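Local coordinates for RmpA (Streptococcus mutans, PDB 3BJV), which probably serves as the IIA component of an ascorbate-specific phosphotransferase system, passing on phosphoryl groups that drive uptake and phosphorylation of the incoming sugar, at residues E42-N45 with A46-S50; P117-I120 with A121-L125. All coordinates share one frame; numbering follows the deposited sequence.

Contact 1. Residues E42-N45 with A46-S50; sequences EYYN and AIIES
Tyr44 and Ile48, one turn apart in helix 42-54, lie side by side and point the same way, with Ile48 CD1 3.6 Å from Tyr44 CE1. The methyl meets the end of the ring obliquely and lies near CZ and OH as well. The Tyr44 ring turns at CB toward Ile48 because CG stands anti to the backbone N (chi1 169°). Tyr43 and Ile47 repeat the i to i+4 spacing on the buried side, but here the side chains cross at a slant and Ile47 CD1 comes 3.8 Å from Tyr43 CE2. On the exposed side Asn45 OD1 is 3.6 Å from Glu49 CG. Amide and carboxylate planes are only 7° apart, yet the contact is made through CG, with Asn45 ND2 and Glu49 OE2 4.1 Å from each other. Such i to i+4 packing, apolar inward and polar outward, marks an amphipathic helix.

Backbone i to i+4 bonds link the turns: Glu49 N to Asn45 O is nearly straight, whereas Ile47 N is shared between Tyr43 O and, weakly, Tyr44 O. Ser50 N and Ser50 OG reach Ala46 O from opposite faces of its plane, and the OG bond (3.0 Å) folds the hydroxyl onto the preceding turn. Ile47 packs on Val26 and Val30 of helix 22-36, and Ile48 on Lys23. Tyr43 turns to the sheet, its hydroxyl hydrogen-bonded to Leu103 O of strand 96-104 and to Ala69 N.

Contact 2. Residues P117-I120 with A121-L125; sequences PQII and ALFEL
Phe123 overlaps Ile119 one turn earlier in helix 108-123: the two side chains run alongside each other in the same direction, and Ile119 CG2 sits 3.9 Å from Phe123 CD2. CG2 is the branch that lies anti to the backbone N of Ile119, and this directs it toward the following turn. The same ring edge also faces the backbone: Ile119 O lies near the ring plane, 3.1 Å from Phe123 CD2, while accepting a hydrogen bond from Phe123 N at 3.2 Å.

The helix is kinked at Pro117, whose N has no bond to the turn before, but Pro117 O accepts from Ala121 N at 3.1 Å. Ile120 holds CG1 between its backbone N and carbonyl carbon (chi1 72°), close against Ala121 N at 3.6 Å. At the end of the helix, Glu124 N bonds to Ile120 O at 2.9 Å, although the N-H is bent to 136° as the chain leaves the helix. Glu124 CG comes 3.2 Å from Ile120 O, and the chain extends to OE2, which is hydrogen-bonded to Tyr153 OH of the second subunit. It also lies close to Glu124 OE2 of that subunit, which might raise the pKa of one carboxylate or favour a shared proton. Ile120 packs on Ile120 of the second subunit, so this face belongs to the dimer interface. The other face closes the core: Ile119 touches Leu103 of strand 96-104, and Phe123 is lodged among Val99 and Leu101 of that strand, Met64 of strand 63-65, and Ile129 and Leu132 of helix 128-133.

How the contacts relate
Both contacts pair residues one turn apart within a single helix, but the contact centres are about 25 Å apart, with no touch between them. Contact 1 is partly buried and passes from an apolar inner face to an exposed amide and carboxylate; contact 2 is buried and chiefly aliphatic and aromatic, its carboxylate being used across the dimer interface. Strand 96-104 meets both, by a polar bond from contact 1 and by apolar packing from contact 2. The two contacts lie on opposite sides of the chain's centre, consistent with their helices belonging to the outer layers of a three-layer alpha/beta sandwich.

Contact 1. Residues E42-N45 with A46-S50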
loop_
_atom_site.group_PDB
_atom_site.type_symbol
_atom_site.label_atom_id
_atom_site.label_comp_id
_atom_site.label_asym_id
_atom_site.label_seq_id
_atom_site.Cartn_x
_atom_site.Cartn_y
_atom_site.Cartn_z
ATOM N N GLU A 42 21.057 -11.170 -3.996
ATOM C CA GLU A 42 20.101 -11.691 -4.925
ATOM C C GLU A 42 18.875 -10.831 -5.016
ATOM O O GLU A 42 18.131 -10.986 -5.954
ATOM C CB GLU A 42 19.622 -13.089 -4.479
ATOM C CG GLU A 42 18.894 -13.100 -3.120
ATOM C CD GLU A 42 18.569 -14.501 -2.598
ATOM O OE1 GLU A 42 17.909 -15.299 -3.333
ATOM O OE2 GLU A 42 18.994 -14.808 -1.438
ATOM N N TYR A 43 18.640 -9.987 -4.018
ATOM C CA TYR A 43 17.466 -9.103 -3.954
ATOM C C TYR A 43 17.366 -8.208 -5.176
ATOM O O TYR A 43 16.309 -8.013 -5.723
ATOM C CB TYR A 43 17.501 -8.219 -2.684
ATOM C CG TYR A 43 16.154 -7.604 -2.306
ATOM C CD1 TYR A 43 15.040 -8.408 -2.010
ATOM C CD2 TYR A 43 15.988 -6.225 -2.261
ATOM C CE1 TYR A 43 13.804 -7.837 -1.674
ATOM C CE2 TYR A 43 14.784 -5.657 -1.905
ATOM C CZ TYR A 43 13.699 -6.459 -1.628
ATOM O OH TYR A 43 12.527 -5.861 -1.270
ATOM N N TYR A 44 18.508 -7.720 -5.600
ATOM C CA TYR A 44 18.698 -6.998 -6.824
ATOM C C TYR A 44 18.251 -7.753 -8.077
ATOM O O TYR A 44 17.450 -7.220 -8.836
ATOM C CB TYR A 44 20.176 -6.558 -6.905
ATOM C CG TYR A 44 20.610 -6.016 -8.242
ATOM C CD1 TYR A 44 20.026 -4.884 -8.804
ATOM C CD2 TYR A 44 21.607 -6.647 -8.935
ATOM C CE1 TYR A 44 20.439 -4.417 -10.073
ATOM C CE2 TYR A 44 22.028 -6.205 -10.154
ATOM C CZ TYR A 44 21.447 -5.105 -10.727
ATOM O OH TYR A 44 21.946 -4.731 -11.953
ATOM N N ASN A 45 18.770 -8.961 -8.303
ATOM C CA ASN A 45 18.401 -9.765 -9.466
ATOM C C ASN A 45 16.891 -10.007 -9.449
ATOM O O ASN A 45 16.235 -9.960 -10.496
ATOM C CB ASN A 45 19.187 -11.115 -9.488
ATOM C CG ASN A 45 18.758 -12.048 -10.657
ATOM O OD1 ASN A 45 17.959 -12.963 -10.482
ATOM N ND2 ASN A 45 19.280 -11.802 -11.844
ATOM N N ALA A 46 16.340 -10.250 -8.257
ATOM C CA ALA A 46 14.890 -10.479 -8.120
ATOM C C ALA A 46 14.016 -9.316 -8.591
ATOM O O ALA A 46 12.979 -9.545 -9.208
ATOM C CB ALA A 46 14.511 -10.875 -6.707
ATOM N N ILE A 47 14.417 -8.087 -8.280
ATOM C CA ILE A 47 13.601 -6.904 -8.578
ATOM C C ILE A 47 13.602 -6.800 -10.071
ATOM O O ILE A 47 12.546 -6.607 -10.669
ATOM C CB ILE A 47 14.143 -5.602 -7.885
ATOM C CG1 ILE A 47 13.755 -5.582 -6.414
ATOM C CG2 ILE A 47 13.511 -4.362 -8.444
ATOM C CD1 ILE A 47 14.709 -4.677 -5.567
ATOM N N ILE A 48 14.785 -6.989 -10.674
ATOM C CA ILE A 48 14.938 -6.892 -12.125
ATOM C C ILE A 48 14.180 -7.970 -12.852
ATOM O O ILE A 48 13.450 -7.677 -13.772
ATOM C CB ILE A 48 16.453 -6.803 -12.572
ATOM C CG1 ILE A 48 17.051 -5.429 -12.172
ATOM C CG2 ILE A 48 16.594 -7.059 -14.061
ATOM C CD1 ILE A 48 18.259 -5.093 -12.907
ATOM N N GLU A 49 14.380 -9.225 -12.471
ATOM C CA GLU A 49 13.567 -10.323 -13.035
ATOM C C GLU A 49 12.082 -10.168 -12.862
ATOM O O GLU A 49 11.348 -10.454 -13.809
ATOM C CB GLU A 49 13.992 -11.703 -12.493
ATOM C CG GLU A 49 15.429 -12.018 -12.810
ATOM C CD GLU A 49 15.702 -11.955 -14.295
ATOM O OE1 GLU A 49 15.055 -12.770 -14.977
ATOM O OE2 GLU A 49 16.508 -11.101 -14.785
ATOM N N SER A 50 11.623 -9.730 -11.682
ATOM C CA SER A 50 10.185 -9.454 -11.491
ATOM C C SER A 50 9.667 -8.330 -12.355
ATOM O O SER A 50 8.571 -8.391 -12.867
ATOM C CB SER A 50 9.875 -9.158 -10.040
ATOM O OG SER A 50 10.101 -10.340 -9.294
#

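Contact 2. Residues P117-I120 with A121-L125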
loop_
_atom_site.group_PDB
_atom_site.type_symbol
_atom_site.label_atom_id
_atom_site.label_comp_id
_atom_site.label_asym_id
_atom_site.label_seq_id
_atom_site.Cartn_x
_atom_site.Cartn_y
_atom_site.Cartn_z
ATOM N N PRO A 117 2.205 3.111 4.544
ATOM C CA PRO A 117 1.773 4.357 5.155
ATOM C C PRO A 117 2.901 5.421 5.333
ATOM O O PRO A 117 2.637 6.615 5.206
ATOM C CB PRO A 117 1.301 3.899 6.530
ATOM C CG PRO A 117 1.076 2.473 6.464
ATOM C CD PRO A 117 1.894 1.939 5.403
ATOM N N GLN A 118 4.130 5.014 5.642
ATOM C CA GLN A 118 5.205 5.982 5.889
ATOM C C GLN A 118 5.706 6.561 4.599
ATOM O O GLN A 118 6.080 7.729 4.533
ATOM C CB GLN A 118 6.377 5.320 6.600
ATOM C CG GLN A 118 6.165 5.136 8.104
ATOM C CD GLN A 118 7.324 4.423 8.735
ATOM O OE1 GLN A 118 7.381 3.167 8.799
ATOM N NE2 GLN A 118 8.270 5.199 9.209
ATOM N N ILE A 119 5.716 5.728 3.564
ATOM C CA ILE A 119 6.132 6.146 2.241
ATOM C C ILE A 119 5.118 7.147 1.662
ATOM O O ILE A 119 5.526 8.193 1.118
ATOM C CB ILE A 119 6.374 4.936 1.333
ATOM C CG1 ILE A 119 7.664 4.238 1.800
ATOM C CG2 ILE A 119 6.401 5.343 -0.168
ATOM C CD1 ILE A 119 7.815 2.757 1.359
ATOM N N ILE A 120 3.824 6.850 1.822
ATOM C CA ILE A 120 2.826 7.734 1.280
ATOM C C ILE A 120 2.736 9.096 2.013
ATOM O O ILE A 120 2.621 10.144 1.347
ATOM C CB ILE A 120 1.442 7.044 0.863
ATOM C CG1 ILE A 120 0.587 6.619 2.009
ATOM C CG2 ILE A 120 1.636 5.808 -0.093
ATOM C CD1 ILE A 120 -0.166 5.262 1.574
ATOM N N ALA A 121 2.911 9.083 3.339
ATOM C CA ALA A 121 3.091 10.331 4.133
ATOM C C ALA A 121 4.185 11.266 3.573
ATOM O O ALA A 121 3.965 12.455 3.412
ATOM C CB ALA A 121 3.398 9.996 5.610
ATOM N N LEU A 122 5.368 10.716 3.302
ATOM C CA LEU A 122 6.488 11.488 2.713
ATOM C C LEU A 122 6.096 12.145 1.379
ATOM O O LEU A 122 6.232 13.382 1.219
ATOM C CB LEU A 122 7.709 10.577 2.548
ATOM C CG LEU A 122 8.968 11.190 1.959
ATOM C CD1 LEU A 122 9.455 12.372 2.846
ATOM C CD2 LEU A 122 10.082 10.087 1.861
ATOM N N PHE A 123 5.555 11.327 0.457
ATOM C CA PHE A 123 5.231 11.760 -0.867
ATOM C C PHE A 123 3.980 12.611 -0.970
ATOM O O PHE A 123 3.788 13.278 -1.960
ATOM C CB PHE A 123 5.209 10.577 -1.827
ATOM C CG PHE A 123 6.572 10.078 -2.147
ATOM C CD1 PHE A 123 7.368 10.745 -3.092
ATOM C CD2 PHE A 123 7.094 8.958 -1.486
ATOM C CE1 PHE A 123 8.652 10.293 -3.369
ATOM C CE2 PHE A 123 8.381 8.497 -1.760
ATOM C CZ PHE A 123 9.168 9.170 -2.706
ATOM N N GLU A 124 3.147 12.632 0.056
ATOM C CA GLU A 124 2.021 13.582 0.051
ATOM C C GLU A 124 2.297 14.985 0.623
ATOM O O GLU A 124 1.370 15.784 0.761
ATOM C CB GLU A 124 0.810 12.971 0.739
ATOM C CG GLU A 124 0.249 11.784 -0.066
ATOM C CD GLU A 124 -1.013 11.237 0.522
ATOM O OE1 GLU A 124 -1.381 11.624 1.674
ATOM O OE2 GLU A 124 -1.628 10.412 -0.179
ATOM N N LEU A 125 3.532 15.273 1.020
ATOM C CA LEU A 125 3.894 16.642 1.372
ATOM C C LEU A 125 3.745 17.488 0.110
ATOM O O LEU A 125 3.779 16.944 -1.011
ATOM C CB LEU A 125 5.336 16.678 1.839
ATOM C CG LEU A 125 5.518 15.992 3.169
ATOM C CD1 LEU A 125 7.006 15.914 3.538
ATOM C CD2 LEU A 125 4.680 16.692 4.234
#